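Chitin-binding type-4 domain-containing protein (Photorhabdus laumondii subsp. laumondii, PDB 6T5Z) is a copper-dependent lytic polysaccharide monooxygenase of family AA10 that probably cleaves chitin chains by oxidation. Local coordinates at residues K71-A77 / D168-A174; I80-I86 / I150-W154; P119-E123 / I135-P141; P46-A52 / P109-F115. One frame throughout, in Å; residues are numbered along the deposited sequence.

Contact 1 of 4, residues K71-A77 / D168-A174; sequences KKIPITA and DTTISPA
Ile73 and Ile75 of residues 71-77 pair with Thr169 and Ile171 of residues 168-174 as parallel beta strands, at one margin of the beta-sandwich core of an AA10 enzyme. Five backbone hydrogen bonds alternate between the strands, from Ile73 N to Asp168 O (2.8 Å) at one end to Ala77 N to Ser172 O (2.9 Å) at the other. Pro74 lacks an N-H but fits, because its position in the register asks for none; Pro74 CA instead lies 3.5 Å from Thr170 O.

On the inner face the CD1 methyl of Ile75 drops between Thr169 CB and Ile171 CG1, 3.7 Å from Ile171 CG1. A chi1 of 56° sets Ile75 CG1 between the backbone N and carbonyl carbon, and the extended chi2 carries the methyl over to the partner strand. Branched aliphatic residues suit this face, where Leu140 and Ile80 pack against it, while strand 148-156 flanks strand 161-172 on its other edge. Just before the strand, Lys72 CB and CD pass Thr170 OG1, which stands on the opposite face with Pro74; the Lys72 ammonium group binds Glu67 O and Trp70 O and makes a cation-pi contact with Tyr147.

Asp168 is positioned from outside, its OD2 held by a salt bridge to Arg10 and a hydrogen bond from Tyr147. At its other oxygen a water donates both to Asp168 OD1 and to Lys71 O, 2.7 Å from Lys71 O.

Contact 2 of 4, residues I80-I86 / I150-W154; sequences IEFQWEI and ILGVW
The indole rings of Trp84 and Trp154 meet edge to face, the edge of Trp154 turned toward the face of Trp84 with the ring planes 64° apart. Over that same face of Trp84 sits Trp154 CB, a CH-pi contact 3.9 Å from the centroid of the six-membered ring, while Gly152 C comes up to the Trp84 edge, 4.1 Å from Trp84 CZ2. Glycine suits this point because it brings no side chain between strand and indole. Trp154 in turn has Ile86 CD1 over one face, 3.9 Å from the centroid of its six-membered ring, and Ile86 CG2 touches Trp154 CH2 at 3.7 Å.

Trp154 has CG anti to its own N (chi1 171°), which swings the indole along the strand toward Ile86 and leaves CB over the face of Trp84. Farther along, the Phe82 ring carries Ile80 CG1 over one face and is met obliquely by Ile150 CG2, 3.9 Å from Phe82 CE2. No hydrogen bond spans the contact; the two indole N-H groups are satisfied separately, Trp84 NE1 by Tyr97 OH and Trp154 NE1 by Thr92 OG1.

Trp154 also stacks on Trp95, and its side chain lies about 4 Å from that of the copper ligand His90 and about 5 Å from the copper ion, so this end of the core probably contributes to the second shell of the copper site. The axes of the two strand segments come within 10.1 Å at 48°, a separation expected of two sheets packed face to face: strand 79-86 lies between strands 2-6 and 133-139 in one sheet, and strand 148-156 between 92-99 and 161-172 in the other.

Contact 3 of 4, residues P119-E123 / I135-P141; sequences PFCFE and INKCTLP
Cys121 and Cys138 are joined by a disulfide, SG to SG 2.0 Å, and it forms the tight part of this contact. Cys121 CB and Cys138 CB stand only 3.4 Å apart, closer than unbonded carbons usually come. With SG anti to the backbone N (chi1 -178°), Cys121 reaches straight across to its partner, and the disulfide torsion is -72°. Beside it the Phe120 ring slants against Cys138 CB, Leu140 CD2 and the proline ring: Phe120 CB lies 3.9 Å from Pro141 CG, and the phenyl runs alongside the leucine. Apolar residues suit this end, where Leu140 is buried.

Toward Glu123 the strands stand apart and water enters. An extended side chain brings Glu123 OE1 to Asn136 ND2 at 2.9 Å, with the amide approaching from above the carboxylate plane and the two planes 81° apart. The other end of that amide, Asn136 OD1, takes a hydrogen bond from Tyr97, fixing its orientation. Three waters link the Glu123 carboxylate to the backbone of Ile135 and Lys137, one of them 2.6 Å from Glu123 OE2. A further water joins Phe120 O to Thr139 N in place of a direct bond.

Phe120 and Cys121 together face Tyr97 in a classic beta bulge. Strands 121-126 and 133-139 belong to different sheets, so this is a disulfide fastening the two layers of a beta sandwich along their margin.

Contact 4 of 4, residues P46-A52 / P109-F115; sequences PEDGHIA and PLTREQF
Gly49 N donates to Leu110 O at 2.8 Å, in the carbonyl plane, joining a type II turn from Glu47 to His50 with the loop 109-115; Gly49 takes the positive phi of 80° that glycine tolerates readily in such a turn.

Arg112 NH1 and NH2 both grip the single oxygen Pro46 O, which lies in the guanidinium plane, 2.7 Å from Arg112 NH2. Arg112 NH1 also makes a salt bridge to Asp48 OD1 (2.8 Å), again in the guanidinium plane. Asp48 OD1 accepts also from Arg112 N at 2.9 Å, and the two donors arrive from opposite faces of the carboxylate, so one oxygen fixes both the backbone and the tip of the arginine. Arginine suits the place because its remaining N-H groups serve Pro42 O and Ala44 O, tying several loop carbonyls together. A water bridges Asp48 OD2 and Glu113 N.

Beneath the polar layer Ile51 CD1 reaches the backbone of Leu110 and Thr111 and lies 4.2 Å from Phe115 CE2; Ile51 and Phe115 both rest on Leu151 of strand 148-156. Set between backbone N and carbonyl carbon (chi1 64°), Thr111 OG1 accepts from Gln114 N at 3.2 Å, an ST motif leading into the type I turn from Arg112 to Phe115. The contact joins the long loop between strands 36-38 and 73-76, probably part of the L2 region of AA10 enzymes, to the loop between strands 92-99 and 121-126.

In the fold
Contact 2 is the buried core, where aromatic and aliphatic side chains meet between sheets; the other three are partly buried. Contact 1 pairs strands within one sheet through backbone bonds, whereas contact 3 joins the sheets by a covalent bond and waters, and contact 4 ties loops with charge. Contacts 2 and 3 adjoin in the three-stranded sheet, through a probable backbone hydrogen bond from Cys138 N to Ile80 O and the salt bridge of Glu81 with Lys137. Leu140 of contact 3 packs on Ile75 and Ile171 of contact 1, and Ile75 also touches Ile80. Leu151 of contact 2 touches Ile51 and Phe115 of contact 4, on the side of its strand turned from the indoles.

Contact 1 of 4, residues K71-A77 / D168-A174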
# COMPACT_ATOMS: atom_id res chain seq x y z
N LYS A 71 -7.08 -1.17 11.55
CA LYS A 71 -8.40 -0.72 11.13
C LYS A 71 -8.56 -1.01 9.64
O LYS A 71 -7.67 -0.70 8.85
CB LYS A 71 -8.54 0.77 11.40
CG LYS A 71 -9.74 1.42 10.75
CD LYS A 71 -11.02 1.08 11.48
CE LYS A 71 -12.20 1.86 10.88
NZ LYS A 71 -12.40 1.56 9.43
N LYS A 72 -9.69 -1.61 9.27
CA LYS A 72 -9.92 -2.06 7.91
C LYS A 72 -10.94 -1.16 7.22
O LYS A 72 -12.00 -0.87 7.77
CB LYS A 72 -10.40 -3.52 7.92
CG LYS A 72 -9.40 -4.46 8.59
CD LYS A 72 -9.97 -5.80 9.00
CE LYS A 72 -8.94 -6.58 9.81
NZ LYS A 72 -8.78 -5.99 11.19
N ILE A 73 -10.62 -0.74 6.00
CA ILE A 73 -11.57 0.04 5.21
C ILE A 73 -12.57 -0.93 4.59
O ILE A 73 -12.16 -1.88 3.91
CB ILE A 73 -10.86 0.84 4.10
CG1 ILE A 73 -9.69 1.67 4.67
CG2 ILE A 73 -11.85 1.72 3.37
CD1 ILE A 73 -10.11 2.72 5.71
N PRO A 74 -13.87 -0.73 4.78
CA PRO A 74 -14.86 -1.58 4.11
C PRO A 74 -14.99 -1.22 2.63
O PRO A 74 -15.18 -0.05 2.28
CB PRO A 74 -16.16 -1.30 4.86
CG PRO A 74 -15.96 0.06 5.50
CD PRO A 74 -14.48 0.22 5.74
N ILE A 75 -14.89 -2.23 1.77
CA ILE A 75 -15.02 -2.04 0.33
C ILE A 75 -15.81 -3.20 -0.25
O ILE A 75 -15.83 -4.31 0.30
CB ILE A 75 -13.65 -1.90 -0.38
CG1 ILE A 75 -12.77 -3.11 -0.10
CG2 ILE A 75 -12.93 -0.63 0.04
CD1 ILE A 75 -11.50 -3.14 -0.97
N THR A 76 -16.48 -2.95 -1.37
CA THR A 76 -17.20 -3.99 -2.09
C THR A 76 -16.37 -4.43 -3.28
O THR A 76 -15.75 -3.60 -3.97
CB THR A 76 -18.57 -3.50 -2.55
OG1 THR A 76 -19.36 -3.17 -1.40
CG2 THR A 76 -19.29 -4.59 -3.34
N ALA A 77 -16.33 -5.74 -3.51
CA ALA A 77 -15.55 -6.29 -4.61
C ALA A 77 -16.00 -5.70 -5.93
O ALA A 77 -17.16 -5.32 -6.13
CB ALA A 77 -15.67 -7.82 -4.65
N ASP A 168 -5.38 -1.88 4.58
CA ASP A 168 -6.18 -2.94 5.18
C ASP A 168 -7.63 -2.79 4.76
O ASP A 168 -8.20 -1.70 4.88
CB ASP A 168 -6.07 -2.90 6.70
CG ASP A 168 -4.65 -3.12 7.17
OD1 ASP A 168 -3.98 -2.12 7.49
OD2 ASP A 168 -4.22 -4.29 7.19
N THR A 169 -8.22 -3.87 4.26
CA THR A 169 -9.57 -3.80 3.72
C THR A 169 -10.39 -4.99 4.21
O THR A 169 -9.86 -6.07 4.44
CB THR A 169 -9.58 -3.81 2.17
OG1 THR A 169 -9.09 -5.06 1.68
CG2 THR A 169 -8.71 -2.69 1.61
N THR A 170 -11.69 -4.75 4.36
CA THR A 170 -12.69 -5.80 4.53
C THR A 170 -13.54 -5.80 3.26
O THR A 170 -14.28 -4.84 3.01
CB THR A 170 -13.56 -5.58 5.77
OG1 THR A 170 -12.77 -5.73 6.94
CG2 THR A 170 -14.68 -6.61 5.81
N ILE A 171 -13.41 -6.85 2.44
CA ILE A 171 -14.03 -6.90 1.12
C ILE A 171 -15.35 -7.68 1.18
O ILE A 171 -15.37 -8.87 1.55
CB ILE A 171 -13.08 -7.53 0.09
CG1 ILE A 171 -11.83 -6.67 -0.04
CG2 ILE A 171 -13.79 -7.66 -1.25
CD1 ILE A 171 -10.75 -7.21 -1.01
N SER A 172 -16.47 -7.00 0.80
CA SER A 172 -17.72 -7.76 0.68
C SER A 172 -17.85 -8.30 -0.73
O SER A 172 -17.43 -7.65 -1.69
CB SER A 172 -18.92 -6.88 1.00
OG SER A 172 -18.79 -6.29 2.28
N PRO A 173 -18.41 -9.50 -0.88
CA PRO A 173 -18.58 -10.07 -2.22
C PRO A 173 -19.29 -9.11 -3.16
O PRO A 173 -20.19 -8.37 -2.76
CB PRO A 173 -19.41 -11.33 -1.96
CG PRO A 173 -19.04 -11.72 -0.56
CD PRO A 173 -18.88 -10.42 0.17
N ALA A 174 -18.85 -9.10 -4.42
CA ALA A 174 -19.41 -8.22 -5.43
C ALA A 174 -20.94 -8.27 -5.44
O ALA A 174 -21.54 -9.34 -5.53
CB ALA A 174 -18.86 -8.58 -6.80
OXT ALA A 174 -21.60 -7.24 -5.37
O HOH W 1 -5.12 0.11 8.49

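Contact 2 of 4, residues I80-I86 / I150-W154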
# COMPACT_ATOMS: atom_id res chain seq x y z
N ILE A 80 -12.56 -0.31 -8.05
CA ILE A 80 -11.99 0.40 -6.91
C ILE A 80 -11.05 1.47 -7.45
O ILE A 80 -10.38 1.27 -8.46
CB ILE A 80 -11.26 -0.58 -5.95
CG1 ILE A 80 -10.65 0.14 -4.75
CG2 ILE A 80 -10.17 -1.35 -6.70
CD1 ILE A 80 -10.23 -0.83 -3.63
N GLU A 81 -11.03 2.62 -6.78
CA GLU A 81 -10.15 3.73 -7.12
C GLU A 81 -9.22 4.00 -5.95
O GLU A 81 -9.66 4.05 -4.80
CB GLU A 81 -10.95 5.01 -7.42
CG GLU A 81 -11.83 4.94 -8.66
CD GLU A 81 -12.38 6.30 -9.03
OE1 GLU A 81 -12.20 7.26 -8.25
OE2 GLU A 81 -13.00 6.41 -10.11
N PHE A 82 -7.94 4.20 -6.26
CA PHE A 82 -6.93 4.58 -5.28
C PHE A 82 -6.50 6.02 -5.51
O PHE A 82 -6.18 6.40 -6.64
CB PHE A 82 -5.72 3.65 -5.36
CG PHE A 82 -6.05 2.21 -5.15
CD1 PHE A 82 -6.32 1.38 -6.23
CD2 PHE A 82 -6.13 1.68 -3.87
CE1 PHE A 82 -6.63 0.06 -6.05
CE2 PHE A 82 -6.45 0.34 -3.68
CZ PHE A 82 -6.69 -0.47 -4.78
N GLN A 83 -6.48 6.81 -4.45
CA GLN A 83 -6.07 8.21 -4.52
C GLN A 83 -4.78 8.41 -3.74
O GLN A 83 -4.74 8.11 -2.54
CB GLN A 83 -7.16 9.14 -3.97
CG GLN A 83 -6.82 10.62 -4.07
CD GLN A 83 -7.96 11.50 -3.59
OE1 GLN A 83 -8.69 12.08 -4.39
NE2 GLN A 83 -8.12 11.58 -2.26
N TRP A 84 -3.76 8.94 -4.41
CA TRP A 84 -2.51 9.34 -3.79
C TRP A 84 -2.47 10.84 -3.59
O TRP A 84 -2.84 11.60 -4.49
CB TRP A 84 -1.31 8.94 -4.66
CG TRP A 84 -0.94 7.48 -4.70
CD1 TRP A 84 -1.56 6.49 -5.40
CD2 TRP A 84 0.19 6.87 -4.05
NE1 TRP A 84 -0.91 5.29 -5.22
CE2 TRP A 84 0.17 5.50 -4.40
CE3 TRP A 84 1.20 7.34 -3.21
CZ2 TRP A 84 1.12 4.60 -3.92
CZ3 TRP A 84 2.15 6.45 -2.74
CH2 TRP A 84 2.10 5.10 -3.10
N GLU A 85 -1.98 11.27 -2.42
CA GLU A 85 -1.59 12.65 -2.14
C GLU A 85 -0.08 12.73 -2.36
O GLU A 85 0.69 12.08 -1.64
CB GLU A 85 -1.98 13.07 -0.72
CG GLU A 85 -3.46 12.90 -0.40
CD GLU A 85 -4.34 13.99 -1.00
OE1 GLU A 85 -3.80 14.92 -1.63
OE2 GLU A 85 -5.58 13.94 -0.82
N ILE A 86 0.33 13.49 -3.36
CA ILE A 86 1.72 13.55 -3.79
C ILE A 86 2.32 14.81 -3.17
O ILE A 86 2.25 15.90 -3.75
CB ILE A 86 1.83 13.53 -5.31
CG1 ILE A 86 1.15 12.28 -5.86
CG2 ILE A 86 3.30 13.64 -5.77
CD1 ILE A 86 1.75 10.98 -5.35
N ILE A 150 -3.91 -4.70 0.53
CA ILE A 150 -3.54 -4.24 -0.79
C ILE A 150 -2.23 -3.47 -0.65
O ILE A 150 -2.09 -2.65 0.26
CB ILE A 150 -4.65 -3.37 -1.41
CG1 ILE A 150 -5.88 -4.24 -1.70
CG2 ILE A 150 -4.14 -2.61 -2.65
CD1 ILE A 150 -7.15 -3.51 -2.09
N LEU A 151 -1.26 -3.77 -1.52
CA LEU A 151 0.01 -3.05 -1.55
C LEU A 151 0.03 -2.11 -2.75
O LEU A 151 0.06 -2.55 -3.91
CB LEU A 151 1.20 -4.01 -1.61
CG LEU A 151 2.57 -3.33 -1.76
CD1 LEU A 151 2.92 -2.48 -0.53
CD2 LEU A 151 3.68 -4.33 -2.03
N GLY A 152 0.01 -0.80 -2.48
CA GLY A 152 0.18 0.19 -3.52
C GLY A 152 1.64 0.51 -3.67
O GLY A 152 2.35 0.69 -2.68
N VAL A 153 2.11 0.58 -4.93
CA VAL A 153 3.50 0.88 -5.22
C VAL A 153 3.56 2.02 -6.24
O VAL A 153 3.00 1.91 -7.34
CB VAL A 153 4.27 -0.34 -5.74
CG1 VAL A 153 5.76 0.01 -5.94
CG2 VAL A 153 4.10 -1.52 -4.77
N TRP A 154 4.25 3.09 -5.86
CA TRP A 154 4.51 4.23 -6.72
C TRP A 154 5.98 4.20 -7.07
O TRP A 154 6.83 4.46 -6.21
CB TRP A 154 4.13 5.53 -6.00
CG TRP A 154 4.54 6.76 -6.71
CD1 TRP A 154 4.70 6.92 -8.06
CD2 TRP A 154 4.87 8.03 -6.12
NE1 TRP A 154 5.09 8.20 -8.34
CE2 TRP A 154 5.19 8.91 -7.18
CE3 TRP A 154 4.90 8.51 -4.81
CZ2 TRP A 154 5.57 10.24 -6.96
CZ3 TRP A 154 5.26 9.84 -4.59
CH2 TRP A 154 5.59 10.68 -5.66

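Contact 3 of 4, residues P119-E123 / I135-P141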
# COMPACT_ATOMS: atom_id res chain seq x y z
N PRO A 119 0.80 -7.77 -10.09
CA PRO A 119 -0.22 -6.79 -9.68
C PRO A 119 -1.56 -7.07 -10.34
O PRO A 119 -1.62 -7.57 -11.46
CB PRO A 119 0.36 -5.46 -10.18
CG PRO A 119 1.18 -5.85 -11.37
CD PRO A 119 1.83 -7.15 -10.94
N PHE A 120 -2.64 -6.70 -9.64
CA PHE A 120 -3.95 -6.75 -10.28
C PHE A 120 -4.30 -5.45 -10.99
O PHE A 120 -5.34 -5.39 -11.65
CB PHE A 120 -5.05 -7.09 -9.27
CG PHE A 120 -5.30 -6.02 -8.24
CD1 PHE A 120 -6.21 -5.00 -8.47
CD2 PHE A 120 -4.63 -6.06 -7.03
CE1 PHE A 120 -6.45 -4.03 -7.50
CE2 PHE A 120 -4.86 -5.10 -6.05
CZ PHE A 120 -5.76 -4.07 -6.29
N CYS A 121 -3.48 -4.41 -10.85
CA CYS A 121 -3.77 -3.14 -11.48
C CYS A 121 -2.45 -2.42 -11.72
O CYS A 121 -1.57 -2.42 -10.86
CB CYS A 121 -4.71 -2.30 -10.59
SG CYS A 121 -5.20 -0.71 -11.30
N PHE A 122 -2.30 -1.83 -12.91
CA PHE A 122 -1.03 -1.23 -13.31
C PHE A 122 -1.31 -0.07 -14.25
O PHE A 122 -1.95 -0.26 -15.29
CB PHE A 122 -0.13 -2.27 -14.01
CG PHE A 122 1.24 -1.76 -14.36
CD1 PHE A 122 1.46 -1.12 -15.58
CD2 PHE A 122 2.32 -1.97 -13.52
CE1 PHE A 122 2.73 -0.64 -15.90
CE2 PHE A 122 3.58 -1.51 -13.85
CZ PHE A 122 3.79 -0.85 -15.05
N GLU A 123 -0.81 1.11 -13.90
CA GLU A 123 -0.95 2.29 -14.74
C GLU A 123 0.44 2.85 -15.04
O GLU A 123 1.16 3.27 -14.14
CB GLU A 123 -1.83 3.34 -14.07
CG GLU A 123 -2.08 4.55 -14.96
CD GLU A 123 -3.15 5.49 -14.41
OE1 GLU A 123 -3.96 5.07 -13.55
OE2 GLU A 123 -3.16 6.66 -14.85
N ILE A 135 -5.28 9.71 -9.11
CA ILE A 135 -6.28 8.66 -8.94
C ILE A 135 -6.03 7.55 -9.96
O ILE A 135 -5.92 7.81 -11.16
CB ILE A 135 -7.72 9.21 -9.07
CG1 ILE A 135 -8.09 10.06 -7.84
CG2 ILE A 135 -8.70 8.07 -9.24
CD1 ILE A 135 -9.51 10.58 -7.86
N ASN A 136 -5.94 6.31 -9.47
CA ASN A 136 -5.79 5.14 -10.33
C ASN A 136 -7.07 4.31 -10.25
O ASN A 136 -7.48 3.89 -9.16
CB ASN A 136 -4.61 4.27 -9.90
CG ASN A 136 -3.30 5.06 -9.82
OD1 ASN A 136 -2.63 5.05 -8.78
ND2 ASN A 136 -2.94 5.71 -10.91
N LYS A 137 -7.68 4.05 -11.41
CA LYS A 137 -8.89 3.24 -11.48
C LYS A 137 -8.52 1.78 -11.72
O LYS A 137 -7.75 1.47 -12.65
CB LYS A 137 -9.81 3.75 -12.59
CG LYS A 137 -10.35 5.16 -12.38
CD LYS A 137 -11.19 5.56 -13.59
CE LYS A 137 -11.57 7.03 -13.58
NZ LYS A 137 -12.75 7.28 -12.72
N CYS A 138 -9.08 0.89 -10.91
CA CYS A 138 -8.69 -0.51 -10.90
C CYS A 138 -9.92 -1.40 -10.76
O CYS A 138 -11.04 -0.94 -10.52
CB CYS A 138 -7.70 -0.82 -9.76
SG CYS A 138 -6.21 0.18 -9.77
N THR A 139 -9.69 -2.71 -10.90
CA THR A 139 -10.72 -3.71 -10.67
C THR A 139 -10.10 -4.83 -9.85
O THR A 139 -9.03 -5.32 -10.20
CB THR A 139 -11.29 -4.27 -11.98
OG1 THR A 139 -11.77 -3.19 -12.78
CG2 THR A 139 -12.46 -5.21 -11.68
N LEU A 140 -10.76 -5.21 -8.76
CA LEU A 140 -10.28 -6.30 -7.92
C LEU A 140 -10.41 -7.64 -8.65
O LEU A 140 -11.27 -7.80 -9.51
CB LEU A 140 -11.05 -6.35 -6.61
CG LEU A 140 -10.75 -5.20 -5.65
CD1 LEU A 140 -11.82 -5.11 -4.55
CD2 LEU A 140 -9.39 -5.43 -5.03
N PRO A 141 -9.56 -8.62 -8.31
CA PRO A 141 -9.70 -9.94 -8.92
C PRO A 141 -11.00 -10.59 -8.47
O PRO A 141 -11.58 -10.22 -7.44
CB PRO A 141 -8.49 -10.72 -8.40
CG PRO A 141 -7.56 -9.69 -7.86
CD PRO A 141 -8.41 -8.56 -7.39
O HOH W 2 -7.42 -3.57 -12.39
O HOH W 3 -4.14 8.45 -13.29
O HOH W 4 -5.16 2.53 -13.09
O HOH W 5 -7.00 5.25 -13.85

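Contact 4 of 4, residues P46-A52 / P109-F115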
# COMPACT_ATOMS: atom_id res chain seq x y z
N PRO A 46 11.54 -4.15 -0.59
CA PRO A 46 11.56 -4.46 0.85
C PRO A 46 11.51 -5.95 1.12
O PRO A 46 10.76 -6.70 0.48
CB PRO A 46 10.29 -3.75 1.37
CG PRO A 46 10.06 -2.64 0.41
CD PRO A 46 10.47 -3.21 -0.94
N GLU A 47 12.31 -6.39 2.09
CA GLU A 47 12.38 -7.82 2.37
C GLU A 47 11.09 -8.33 3.03
O GLU A 47 10.31 -7.57 3.62
CB GLU A 47 13.58 -8.14 3.25
CG GLU A 47 13.51 -7.60 4.65
CD GLU A 47 14.70 -8.03 5.49
OE1 GLU A 47 15.46 -8.92 5.05
OE2 GLU A 47 14.88 -7.48 6.60
N ASP A 48 10.88 -9.64 2.90
CA ASP A 48 9.77 -10.33 3.54
C ASP A 48 9.71 -9.95 5.02
O ASP A 48 10.74 -9.80 5.68
CB ASP A 48 9.93 -11.85 3.41
CG ASP A 48 9.57 -12.36 2.01
OD1 ASP A 48 8.98 -11.60 1.22
OD2 ASP A 48 9.85 -13.55 1.74
N GLY A 49 8.49 -9.79 5.54
CA GLY A 49 8.30 -9.39 6.93
C GLY A 49 8.47 -7.92 7.20
O GLY A 49 8.15 -7.47 8.32
N HIS A 50 8.96 -7.15 6.23
CA HIS A 50 9.19 -5.71 6.36
C HIS A 50 8.66 -4.98 5.13
O HIS A 50 9.18 -3.94 4.73
CB HIS A 50 10.67 -5.42 6.56
CG HIS A 50 11.28 -6.16 7.71
ND1 HIS A 50 11.28 -5.66 9.00
CD2 HIS A 50 11.88 -7.37 7.78
CE1 HIS A 50 11.87 -6.53 9.80
NE2 HIS A 50 12.25 -7.57 9.08
N ILE A 51 7.60 -5.53 4.53
CA ILE A 51 7.00 -4.91 3.36
C ILE A 51 6.24 -3.64 3.76
O ILE A 51 6.41 -2.58 3.15
CB ILE A 51 6.11 -5.92 2.63
CG1 ILE A 51 6.98 -7.03 2.02
CG2 ILE A 51 5.29 -5.24 1.56
CD1 ILE A 51 6.18 -8.17 1.48
N ALA A 52 5.43 -3.73 4.82
CA ALA A 52 4.62 -2.59 5.24
C ALA A 52 5.48 -1.42 5.73
O ALA A 52 5.08 -0.27 5.54
CB ALA A 52 3.64 -3.01 6.33
N PRO A 109 3.34 -12.73 9.19
CA PRO A 109 3.90 -11.54 8.54
C PRO A 109 3.59 -11.49 7.05
O PRO A 109 3.43 -12.52 6.37
CB PRO A 109 5.40 -11.68 8.78
CG PRO A 109 5.49 -12.52 10.03
CD PRO A 109 4.36 -13.49 9.93
N LEU A 110 3.52 -10.26 6.53
CA LEU A 110 3.39 -10.05 5.10
C LEU A 110 4.70 -10.41 4.41
O LEU A 110 5.77 -9.93 4.79
CB LEU A 110 3.02 -8.61 4.80
CG LEU A 110 1.67 -8.10 5.31
CD1 LEU A 110 1.55 -6.59 5.07
CD2 LEU A 110 0.55 -8.85 4.60
N THR A 111 4.60 -11.25 3.39
CA THR A 111 5.75 -11.76 2.65
C THR A 111 5.34 -11.86 1.19
O THR A 111 4.17 -11.68 0.84
CB THR A 111 6.18 -13.14 3.12
OG1 THR A 111 5.12 -14.06 2.86
CG2 THR A 111 6.50 -13.17 4.61
N ARG A 112 6.30 -12.22 0.34
CA ARG A 112 5.96 -12.43 -1.07
C ARG A 112 5.03 -13.62 -1.23
O ARG A 112 4.13 -13.60 -2.08
CB ARG A 112 7.24 -12.60 -1.89
CG ARG A 112 7.97 -11.28 -2.02
CD ARG A 112 9.47 -11.43 -2.21
NE ARG A 112 10.06 -10.12 -2.48
CZ ARG A 112 10.27 -9.19 -1.56
NH1 ARG A 112 9.95 -9.41 -0.30
NH2 ARG A 112 10.79 -8.01 -1.91
N GLU A 113 5.20 -14.64 -0.39
CA GLU A 113 4.31 -15.80 -0.44
C GLU A 113 2.89 -15.42 -0.05
O GLU A 113 1.93 -16.05 -0.52
CB GLU A 113 4.86 -16.91 0.45
CG GLU A 113 4.19 -18.25 0.29
CD GLU A 113 3.00 -18.44 1.20
OE1 GLU A 113 2.89 -17.70 2.21
OE2 GLU A 113 2.17 -19.32 0.91
N GLN A 114 2.72 -14.38 0.79
CA GLN A 114 1.39 -13.95 1.20
C GLN A 114 0.67 -13.15 0.12
O GLN A 114 -0.56 -13.02 0.19
CB GLN A 114 1.48 -13.13 2.48
CG GLN A 114 1.90 -13.95 3.71
CD GLN A 114 0.73 -14.32 4.60
OE1 GLN A 114 -0.14 -15.11 4.21
NE2 GLN A 114 0.70 -13.76 5.81
N PHE A 115 1.40 -12.61 -0.85
CA PHE A 115 0.86 -11.75 -1.90
C PHE A 115 0.80 -12.50 -3.22
O PHE A 115 1.61 -13.38 -3.49
CB PHE A 115 1.74 -10.50 -2.09
CG PHE A 115 1.44 -9.39 -1.13
CD1 PHE A 115 0.33 -8.59 -1.32
CD2 PHE A 115 2.29 -9.12 -0.06
CE1 PHE A 115 0.04 -7.55 -0.44
CE2 PHE A 115 2.01 -8.08 0.81
CZ PHE A 115 0.89 -7.29 0.61
O HOH W 6 7.97 -15.20 0.77